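Local coordinates for putative transcriptional regulator (Bacillus cytotoxicus NVH 391-98, PDB 3K4H), which probably controls transcription as a LacI-type regulator, whose two-lobed sugar-binding fold here holds a glucose-containing glycan, at residues 16-21 with 50-55; 59-64 with 82-87; 100-105 with 142-147; 258-263 with 268-273. One frame throughout, in Å; residues are numbered along the deposited sequence.

Three of the four contacts lie in the first lobe of the two-lobed LacI-type fold; interaction 3 bridges to the second. Interactions 1 and 2 share helix 54-66, and their centres lie about 13 Å apart; they meet in the salt bridge between Glu54 OE2 and Arg83 NH1, 2.7 Å long. Interaction 2 touches interaction 3 through Gln86 and Arg104. The glycan lies nearest interaction 3, where the side chain of Leu144 is about 6 Å from a glucose unit and Val145 touches the sugar; Ser17 of interaction 1 is about 9 Å away and Ile84 of interaction 2 about 13 Å. Interaction 4 marks the subunit interface, its centre about 18 Å from that of interaction 3.

Interaction 1: 16-21 with 50-55; sequences PSSASK and TGETEE
Ser18 meets Glu52 where two loops emerge from neighbouring strands, 10-14 and 45-48, in the parallel sheet of the first lobe, an alpha/beta layout of the LacI and periplasmic-binding-protein kind. The touching is done by aliphatic carbon: Ser18 CB lies 3.6 Å from Glu52 CB, with CG of the glutamate also beside it, and the backbones draw close as well, with Ser18 CA 3.9 Å from Gly51 O. Beside them Ser17 OG lies 3.8 Å from Glu52 O, too long to count as a bond. No hydrogen bond is seen between the segments, and the contact is one of close packing.

Glu52 brings its CG to the serine because that atom stands opposite its own carbonyl carbon (chi1 -55°), and the extended chain then carries the carboxylate past the serine; Glu52 is an exposed residue. A second shell fixes both loops at helix starts. Thr53 is the N-cap of helix 54-66, its OG1 bonded to the backbone N of Glu56, while Ser49 OG receives the N-H of Gly51. On the other side, Ser18 itself caps the short helix 19-22. Its OG sits between backbone N and carbonyl carbon (chi1 64°), which turns the oxygen to the helix start, while CB faces the Glu52 side chain; Ser18 OG accepts from Lys21 N at 3.1 Å, with an N-H...O angle of 159°.

Interaction 2: 59-64 with 82-87; sequences NGVVKM and DRIIQY
Val62 lays one methyl squarely over the ring of Tyr87, and the two side chains cross at about a right angle. Val62 CG2 stands 3.8 Å from the centroid of the Tyr87 ring and 13° off its normal, a CH-pi contact over the face. The ring is carried across from its own helix because CG lies anti to the backbone N (chi1 175°), while CG2 of the valine is set opposite its carbonyl carbon. Val61, one residue earlier, makes the other contacts, with Ile84 and Tyr87. Its CG2 meets CG2 of Ile84 at 3.8 Å, these two chains running at a slant to each other, and its CG1 comes within 4.3 Å of Tyr87 CD1 from an oblique direction.

The axes of 59-64 and 83-87 approach to 10.5 Å and run nearly parallel, inclined by 19°. Their parent helices, 54-66 and 83-90, are successive helices of the beta-alpha-beta units that link strands 45-48, 72-75 and 95-98. Strand 72-75 lies beneath: Val61 packs on Ile73 and Ile84 on Leu75, while Phe58 adds to the cover on Ile84 and receives Arg83 in a cation-pi contact. Between the two segments, then, methyl meets methyl or methyl meets ring. With no hydrogen bond to set direction, the fit depends on shape and, for Val61 and Ile84, on the burial of apolar surface.

Interaction 3: 100-105 with 142-147; sequences KPYDRK and DLLVTR
Leu144 pushes its two methyls against the loop 100-105, overlapping the backbone there with one and abutting the edge of the Tyr102 ring with the other. The contact spans the two lobes of the LacI-type sugar-binding fold: the loop follows strand 95-98 of the first lobe, and Leu144 opens helix 144-159 of the second. CD1 rests 3.5 Å from Lys100 O and 3.6 Å from Tyr102 N, over the peptide chain leading through Pro101. CD2 approaches the aromatic ring at its edge and close to its plane, with Leu144 CD2 3.8 Å from Tyr102 CD1; the two side chains cross at about a right angle.

Polar groups frame this apolar centre. Ser78 ties both sides together, its OG bonded to Lys100 O and its backbone to that of Leu144, and the Lys100 ammonium reaches Asp148 on the same helix in a salt bridge. Arg147, one turn beyond Leu144, pairs instead with Glu80. Val145, next along the helix, touches a glucose unit and the Leu144 side chain is about 6 Å from the sugar, so the contact lies beside the glycan pocket. With chi1 near trans (-176°), Tyr102 sets its ring beside the leucine, its CB 4.0 Å from Leu144 CD1.

Interaction 4: 258-263 with 268-273; sequences LVDKVE and TAKCII
The turns 258-263 of helix 247-264, carrying Asp260, are followed after a short turn by an extended run in which Lys270 comes just before strand 271-273, the outermost strand within this chain of the first lobe's parallel sheet in this LacI-type fold. In the helix, Val262 N bonds to Leu258 O four residues back. Between the two segments a single pair of side chains meets: Asp260 and Lys270 cross at about a right angle and form a long salt bridge at the surface. The aspartate faces the 268-273 run, its chi1 fully extended at 178°, and the lysine chain bends at its third and fourth torsions to bring the ammonium near.

The setting is the dimer interface. Cys271 and Ile273 pair antiparallel with a strand of the second subunit, so that the sheet continues from one copy into the other, and Lys270 packs on Glu253 of that subunit. Lys256 of the second subunit adds a weak, long ion pair to Asp260 OD1, which probably shares out the negative charge. Next along the helix, Lys261 NZ hydrogen-bonds to Thr109 OG1. The bridge itself runs from the other carboxylate oxygen, Asp260 OD2, to Lys270 NZ, 3.8 Å away.

Interaction 1: 16-21 with 50-55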
# COMPACT_ATOMS: atom_id res chain seq x y z
N PRO A 16 18.20 8.43 -11.16
CA PRO A 16 17.54 9.65 -11.61
C PRO A 16 18.52 10.66 -12.19
O PRO A 16 18.09 11.62 -12.81
CB PRO A 16 16.91 10.22 -10.36
CG PRO A 16 17.11 9.24 -9.31
CD PRO A 16 18.16 8.32 -9.69
N SER A 17 19.81 10.42 -12.01
CA SER A 17 20.86 11.33 -12.46
C SER A 17 22.24 10.67 -12.32
O SER A 17 22.34 9.49 -11.95
CB SER A 17 20.79 12.66 -11.68
OG SER A 17 21.69 13.61 -12.22
N SER A 18 23.30 11.42 -12.62
CA SER A 18 24.66 10.86 -12.68
C SER A 18 24.95 9.93 -11.49
O SER A 18 24.64 10.28 -10.34
CB SER A 18 25.71 11.98 -12.74
OG SER A 18 25.70 12.79 -11.57
N ALA A 19 25.53 8.76 -11.75
CA ALA A 19 25.88 7.86 -10.67
C ALA A 19 26.68 8.59 -9.57
O ALA A 19 26.59 8.24 -8.39
CB ALA A 19 26.66 6.69 -11.19
N SER A 20 27.44 9.61 -9.98
CA SER A 20 28.17 10.48 -9.05
C SER A 20 27.25 11.29 -8.12
O SER A 20 27.49 11.33 -6.92
CB SER A 20 29.12 11.41 -9.81
OG SER A 20 29.95 10.69 -10.71
N LYS A 21 26.22 11.95 -8.65
CA LYS A 21 25.26 12.61 -7.76
C LYS A 21 24.57 11.55 -6.87
O LYS A 21 24.44 11.75 -5.66
CB LYS A 21 24.24 13.46 -8.53
CG LYS A 21 23.42 14.49 -7.70
CD LYS A 21 22.45 13.89 -6.60
CE LYS A 21 21.21 13.15 -7.18
NZ LYS A 21 20.38 12.38 -6.18
N THR A 50 27.10 5.32 -17.21
CA THR A 50 27.70 6.49 -16.63
C THR A 50 27.18 7.85 -16.99
O THR A 50 27.74 8.81 -16.57
CB THR A 50 29.17 6.47 -16.80
OG1 THR A 50 29.48 5.99 -18.09
CG2 THR A 50 29.73 5.53 -15.84
N GLY A 51 26.12 7.97 -17.75
CA GLY A 51 25.74 9.27 -18.20
C GLY A 51 25.18 10.16 -17.15
O GLY A 51 24.38 9.77 -16.40
N GLU A 52 25.75 11.33 -17.01
CA GLU A 52 25.24 12.40 -16.21
C GLU A 52 23.96 13.14 -16.53
O GLU A 52 23.20 13.49 -15.67
CB GLU A 52 26.38 13.35 -15.96
CG GLU A 52 27.52 12.61 -15.35
CD GLU A 52 28.78 13.34 -15.40
OE1 GLU A 52 28.84 14.33 -16.12
OE2 GLU A 52 29.71 12.93 -14.72
N THR A 53 23.81 13.44 -17.79
CA THR A 53 22.68 14.17 -18.30
C THR A 53 21.46 13.39 -18.59
O THR A 53 21.52 12.23 -18.79
CB THR A 53 23.02 15.05 -19.42
OG1 THR A 53 22.63 14.40 -20.61
CG2 THR A 53 24.45 15.23 -19.48
N GLU A 54 20.33 14.02 -18.65
CA GLU A 54 19.14 13.27 -18.89
C GLU A 54 19.21 12.61 -20.23
O GLU A 54 18.80 11.50 -20.40
CB GLU A 54 17.98 14.23 -18.89
CG GLU A 54 16.67 13.58 -18.93
CD GLU A 54 16.31 13.12 -20.29
OE1 GLU A 54 15.16 12.74 -20.51
OE2 GLU A 54 17.18 13.15 -21.14
N GLU A 55 19.72 13.29 -21.22
CA GLU A 55 19.88 12.69 -22.50
C GLU A 55 20.87 11.59 -22.40
O GLU A 55 20.68 10.53 -22.89
CB GLU A 55 20.40 13.75 -23.41
CG GLU A 55 20.34 13.41 -24.85
CD GLU A 55 21.30 14.21 -25.65
OE1 GLU A 55 21.82 13.69 -26.62
OE2 GLU A 55 21.55 15.36 -25.30

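Interaction 2: 59-64 with 82-87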
# COMPACT_ATOMS: atom_id res chain seq x y z
N ASN A 59 20.29 7.54 -23.51
CA ASN A 59 21.21 6.79 -24.34
C ASN A 59 21.74 5.57 -23.57
O ASN A 59 21.78 4.45 -24.12
CB ASN A 59 22.34 7.68 -24.88
CG ASN A 59 21.82 8.99 -25.49
OD1 ASN A 59 20.62 9.25 -25.47
ND2 ASN A 59 22.74 9.81 -26.02
N GLY A 60 22.07 5.78 -22.30
CA GLY A 60 22.58 4.70 -21.50
C GLY A 60 21.67 3.48 -21.53
O GLY A 60 22.13 2.35 -21.79
N VAL A 61 20.38 3.71 -21.27
CA VAL A 61 19.40 2.63 -21.16
C VAL A 61 19.17 1.99 -22.52
O VAL A 61 19.02 0.77 -22.64
CB VAL A 61 18.06 3.14 -20.60
CG1 VAL A 61 16.92 2.21 -20.98
CG2 VAL A 61 18.14 3.34 -19.07
N VAL A 62 19.16 2.83 -23.54
CA VAL A 62 18.96 2.39 -24.91
C VAL A 62 20.07 1.44 -25.36
O VAL A 62 19.79 0.41 -25.95
CB VAL A 62 18.77 3.64 -25.82
CG1 VAL A 62 19.09 3.35 -27.24
CG2 VAL A 62 17.35 4.14 -25.70
N LYS A 63 21.33 1.76 -25.05
CA LYS A 63 22.44 0.87 -25.41
C LYS A 63 22.34 -0.46 -24.64
O LYS A 63 22.62 -1.53 -25.18
CB LYS A 63 23.81 1.55 -25.20
CG LYS A 63 23.93 2.96 -25.82
CD LYS A 63 25.38 3.39 -26.20
CE LYS A 63 26.47 2.74 -25.30
NZ LYS A 63 27.79 2.57 -26.04
N MSE A 64 21.94 -0.37 -23.38
CA MSE A 64 21.62 -1.54 -22.57
C MSE A 64 20.69 -2.49 -23.29
O MSE A 64 20.98 -3.68 -23.40
CB MSE A 64 20.96 -1.12 -21.26
CG MSE A 64 21.88 -0.50 -20.24
SE MSE A 64 21.00 -0.24 -18.51
CE MSE A 64 20.38 -2.03 -18.24
N ASP A 82 8.56 9.74 -17.45
CA ASP A 82 9.87 9.25 -17.68
C ASP A 82 9.86 8.67 -19.11
O ASP A 82 9.10 7.72 -19.40
CB ASP A 82 10.21 8.19 -16.63
CG ASP A 82 11.68 7.99 -16.46
OD1 ASP A 82 12.03 7.18 -15.58
OD2 ASP A 82 12.50 8.64 -17.16
N ARG A 83 10.64 9.29 -19.99
CA ARG A 83 10.89 8.69 -21.28
C ARG A 83 11.40 7.26 -21.07
O ARG A 83 11.01 6.36 -21.82
CB ARG A 83 11.96 9.46 -22.08
CG ARG A 83 11.73 10.90 -22.35
CD ARG A 83 13.07 11.59 -22.48
NE ARG A 83 13.75 11.15 -23.69
CZ ARG A 83 15.01 11.40 -24.03
NH1 ARG A 83 15.82 12.10 -23.25
NH2 ARG A 83 15.47 10.93 -25.18
N ILE A 84 12.29 7.06 -20.08
CA ILE A 84 12.90 5.74 -19.91
C ILE A 84 11.83 4.66 -19.88
O ILE A 84 11.94 3.65 -20.59
CB ILE A 84 13.78 5.61 -18.64
CG1 ILE A 84 14.81 6.74 -18.52
CG2 ILE A 84 14.51 4.27 -18.63
CD1 ILE A 84 15.96 6.61 -19.40
N ILE A 85 10.79 4.89 -19.08
CA ILE A 85 9.66 3.97 -18.99
C ILE A 85 8.89 3.87 -20.30
O ILE A 85 8.55 2.75 -20.70
CB ILE A 85 8.67 4.34 -17.88
CG1 ILE A 85 9.34 4.26 -16.52
CG2 ILE A 85 7.43 3.39 -17.89
CD1 ILE A 85 8.38 4.58 -15.37
N GLN A 86 8.61 4.99 -20.98
CA GLN A 86 7.93 4.94 -22.29
C GLN A 86 8.73 4.02 -23.20
O GLN A 86 8.15 3.23 -23.94
CB GLN A 86 7.75 6.32 -22.96
CG GLN A 86 6.32 6.94 -22.92
CD GLN A 86 5.16 6.00 -23.37
OE1 GLN A 86 4.31 5.61 -22.54
NE2 GLN A 86 5.12 5.64 -24.66
N TYR A 87 10.05 4.11 -23.12
CA TYR A 87 10.90 3.34 -23.99
C TYR A 87 10.79 1.87 -23.69
O TYR A 87 10.54 1.07 -24.60
CB TYR A 87 12.36 3.79 -23.90
CG TYR A 87 13.28 2.91 -24.72
CD1 TYR A 87 14.02 1.90 -24.11
CD2 TYR A 87 13.38 3.06 -26.11
CE1 TYR A 87 14.85 1.06 -24.87
CE2 TYR A 87 14.21 2.24 -26.88
CZ TYR A 87 14.94 1.25 -26.25
OH TYR A 87 15.77 0.42 -26.99

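Interaction 3: 100-105 with 142-147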
# COMPACT_ATOMS: atom_id res chain seq x y z
N LYS A 100 6.15 4.33 -6.71
CA LYS A 100 4.87 4.31 -7.41
C LYS A 100 5.00 4.89 -8.82
O LYS A 100 5.67 5.90 -9.02
CB LYS A 100 3.89 5.14 -6.64
CG LYS A 100 2.49 4.65 -6.66
CD LYS A 100 1.65 5.43 -5.65
CE LYS A 100 1.39 6.84 -6.13
NZ LYS A 100 0.53 7.52 -5.14
N PRO A 101 4.37 4.24 -9.81
CA PRO A 101 4.33 4.82 -11.16
C PRO A 101 3.22 5.84 -11.23
O PRO A 101 2.24 5.71 -10.50
CB PRO A 101 4.00 3.62 -12.06
CG PRO A 101 3.98 2.38 -11.11
CD PRO A 101 3.72 2.92 -9.76
N TYR A 102 3.36 6.84 -12.10
CA TYR A 102 2.33 7.87 -12.14
C TYR A 102 0.98 7.26 -12.47
O TYR A 102 -0.02 7.53 -11.79
CB TYR A 102 2.66 9.02 -13.10
CG TYR A 102 1.62 10.12 -13.03
CD1 TYR A 102 1.34 10.77 -11.82
CD2 TYR A 102 0.88 10.49 -14.17
CE1 TYR A 102 0.37 11.78 -11.74
CE2 TYR A 102 -0.11 11.51 -14.10
CZ TYR A 102 -0.35 12.14 -12.88
OH TYR A 102 -1.30 13.13 -12.78
N ASP A 103 0.97 6.43 -13.52
CA ASP A 103 -0.22 5.74 -14.01
C ASP A 103 0.13 4.27 -14.31
O ASP A 103 1.29 3.86 -14.15
CB ASP A 103 -0.72 6.44 -15.28
CG ASP A 103 0.37 6.59 -16.35
OD1 ASP A 103 1.45 5.95 -16.24
OD2 ASP A 103 0.14 7.35 -17.32
N ARG A 104 -0.87 3.50 -14.75
CA ARG A 104 -0.69 2.11 -15.18
C ARG A 104 -0.21 1.20 -14.06
O ARG A 104 0.53 0.23 -14.31
CB ARG A 104 0.31 2.00 -16.33
CG ARG A 104 -0.00 2.73 -17.60
CD ARG A 104 1.29 2.79 -18.38
NE ARG A 104 1.11 2.83 -19.83
CZ ARG A 104 2.10 3.04 -20.71
NH1 ARG A 104 3.35 3.24 -20.28
NH2 ARG A 104 1.83 3.06 -22.01
N LYS A 105 -0.61 1.50 -12.82
CA LYS A 105 -0.31 0.63 -11.68
C LYS A 105 -0.55 -0.84 -12.03
O LYS A 105 0.24 -1.70 -11.66
CB LYS A 105 -1.15 1.01 -10.45
CG LYS A 105 -0.42 1.82 -9.37
CD LYS A 105 -0.37 3.32 -9.67
CE LYS A 105 -1.76 3.96 -9.75
NZ LYS A 105 -2.70 3.57 -8.64
N ASP A 142 8.41 16.57 -9.56
CA ASP A 142 8.10 15.57 -10.57
C ASP A 142 8.35 14.13 -10.13
O ASP A 142 8.03 13.19 -10.87
CB ASP A 142 8.86 15.88 -11.86
CG ASP A 142 10.35 15.75 -11.70
OD1 ASP A 142 11.01 15.37 -12.69
OD2 ASP A 142 10.88 16.04 -10.59
N LEU A 143 8.93 13.97 -8.94
CA LEU A 143 9.14 12.65 -8.36
C LEU A 143 7.94 12.19 -7.54
O LEU A 143 7.32 12.98 -6.83
CB LEU A 143 10.39 12.60 -7.51
CG LEU A 143 11.72 12.74 -8.25
CD1 LEU A 143 12.79 12.21 -7.36
CD2 LEU A 143 11.73 11.95 -9.54
N LEU A 144 7.60 10.91 -7.63
CA LEU A 144 6.37 10.52 -7.01
C LEU A 144 6.46 10.32 -5.51
O LEU A 144 5.48 10.55 -4.80
CB LEU A 144 5.74 9.35 -7.74
CG LEU A 144 5.07 9.98 -8.97
CD1 LEU A 144 5.35 9.15 -10.20
CD2 LEU A 144 3.57 10.21 -8.75
N VAL A 145 7.63 9.93 -5.03
CA VAL A 145 7.83 9.87 -3.59
C VAL A 145 7.57 11.24 -2.93
O VAL A 145 6.98 11.32 -1.85
CB VAL A 145 9.20 9.29 -3.22
CG1 VAL A 145 10.35 10.17 -3.76
CG2 VAL A 145 9.31 9.14 -1.71
N THR A 146 7.97 12.32 -3.60
CA THR A 146 7.68 13.67 -3.12
C THR A 146 6.19 14.01 -3.18
O THR A 146 5.65 14.53 -2.21
CB THR A 146 8.50 14.74 -3.86
OG1 THR A 146 9.89 14.37 -3.83
CG2 THR A 146 8.34 16.10 -3.18
N ARG A 147 5.51 13.73 -4.28
CA ARG A 147 4.09 14.04 -4.36
C ARG A 147 3.33 13.31 -3.28
O ARG A 147 2.43 13.88 -2.68
CB ARG A 147 3.51 13.65 -5.72
CG ARG A 147 3.27 14.77 -6.68
CD ARG A 147 2.23 14.30 -7.68
NE ARG A 147 2.16 15.16 -8.85
CZ ARG A 147 3.04 15.17 -9.86
NH1 ARG A 147 4.09 14.35 -9.87
NH2 ARG A 147 2.85 16.01 -10.87

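Interaction 4: 258-263 with 268-273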
# COMPACT_ATOMS: atom_id res chain seq x y z
N LEU A 258 12.18 -8.52 -10.26
CA LEU A 258 12.64 -8.38 -11.64
C LEU A 258 13.07 -9.71 -12.22
O LEU A 258 12.69 -10.05 -13.33
CB LEU A 258 13.77 -7.37 -11.75
CG LEU A 258 14.40 -7.22 -13.13
CD1 LEU A 258 13.36 -6.80 -14.20
CD2 LEU A 258 15.59 -6.26 -13.12
N VAL A 259 13.85 -10.47 -11.46
CA VAL A 259 14.36 -11.75 -11.92
C VAL A 259 13.19 -12.69 -12.16
O VAL A 259 13.17 -13.44 -13.14
CB VAL A 259 15.38 -12.34 -10.91
CG1 VAL A 259 15.69 -13.79 -11.19
CG2 VAL A 259 16.67 -11.55 -10.97
N ASP A 260 12.19 -12.62 -11.30
CA ASP A 260 11.00 -13.43 -11.47
C ASP A 260 10.37 -13.04 -12.81
O ASP A 260 10.13 -13.89 -13.66
CB ASP A 260 10.04 -13.22 -10.30
CG ASP A 260 8.76 -13.98 -10.44
OD1 ASP A 260 8.78 -15.23 -10.60
OD2 ASP A 260 7.71 -13.32 -10.39
N LYS A 261 10.17 -11.75 -13.01
CA LYS A 261 9.64 -11.22 -14.26
C LYS A 261 10.45 -11.66 -15.46
O LYS A 261 9.89 -11.97 -16.50
CB LYS A 261 9.60 -9.70 -14.19
CG LYS A 261 8.86 -9.03 -15.32
CD LYS A 261 8.34 -7.65 -14.88
CE LYS A 261 7.62 -6.98 -16.02
NZ LYS A 261 6.40 -6.31 -15.53
N VAL A 262 11.75 -11.64 -15.31
CA VAL A 262 12.58 -12.05 -16.39
C VAL A 262 12.59 -13.50 -16.62
O VAL A 262 12.43 -13.95 -17.71
CB VAL A 262 13.99 -11.70 -16.08
CG1 VAL A 262 14.85 -12.36 -16.99
CG2 VAL A 262 14.18 -10.29 -16.21
N GLU A 263 12.88 -14.28 -15.61
CA GLU A 263 12.78 -15.68 -15.84
C GLU A 263 11.46 -16.33 -16.12
O GLU A 263 11.37 -17.16 -16.98
CB GLU A 263 13.53 -16.39 -14.75
CG GLU A 263 14.92 -15.96 -14.75
CD GLU A 263 15.69 -16.62 -13.74
OE1 GLU A 263 15.11 -17.36 -12.97
OE2 GLU A 263 16.88 -16.39 -13.69
N THR A 268 2.54 -11.37 -14.18
CA THR A 268 1.50 -10.51 -13.72
C THR A 268 2.17 -9.41 -12.96
O THR A 268 3.14 -9.63 -12.27
CB THR A 268 0.60 -11.24 -12.80
OG1 THR A 268 0.93 -12.63 -12.82
CG2 THR A 268 -0.80 -11.02 -13.24
N ALA A 269 1.64 -8.23 -13.11
CA ALA A 269 2.12 -7.07 -12.44
C ALA A 269 1.47 -6.85 -11.11
O ALA A 269 0.29 -6.72 -11.01
CB ALA A 269 1.92 -5.90 -13.29
N LYS A 270 2.29 -6.81 -10.09
CA LYS A 270 1.91 -6.57 -8.71
C LYS A 270 2.69 -5.39 -8.17
O LYS A 270 3.63 -4.91 -8.80
CB LYS A 270 2.26 -7.80 -7.87
CG LYS A 270 3.69 -8.27 -8.11
CD LYS A 270 4.00 -9.54 -7.37
CE LYS A 270 4.60 -10.56 -8.32
NZ LYS A 270 5.96 -11.02 -7.85
N CYS A 271 2.31 -4.95 -6.98
CA CYS A 271 3.02 -3.95 -6.23
C CYS A 271 3.46 -4.56 -4.90
O CYS A 271 2.71 -5.29 -4.29
CB CYS A 271 2.07 -2.78 -6.02
SG CYS A 271 2.32 -1.81 -4.56
N ILE A 272 4.66 -4.26 -4.44
CA ILE A 272 5.18 -4.81 -3.17
C ILE A 272 5.44 -3.69 -2.17
O ILE A 272 6.24 -2.80 -2.43
CB ILE A 272 6.46 -5.65 -3.40
CG1 ILE A 272 6.16 -6.75 -4.42
CG2 ILE A 272 6.95 -6.23 -2.11
CD1 ILE A 272 7.24 -7.81 -4.64
N ILE A 273 4.78 -3.73 -1.02
CA ILE A 273 4.90 -2.64 -0.05
C ILE A 273 5.77 -3.05 1.13
O ILE A 273 5.39 -3.96 1.89
CB ILE A 273 3.53 -2.13 0.43
CG1 ILE A 273 2.67 -1.65 -0.75
CG2 ILE A 273 3.68 -1.00 1.45
CD1 ILE A 273 3.33 -0.63 -1.67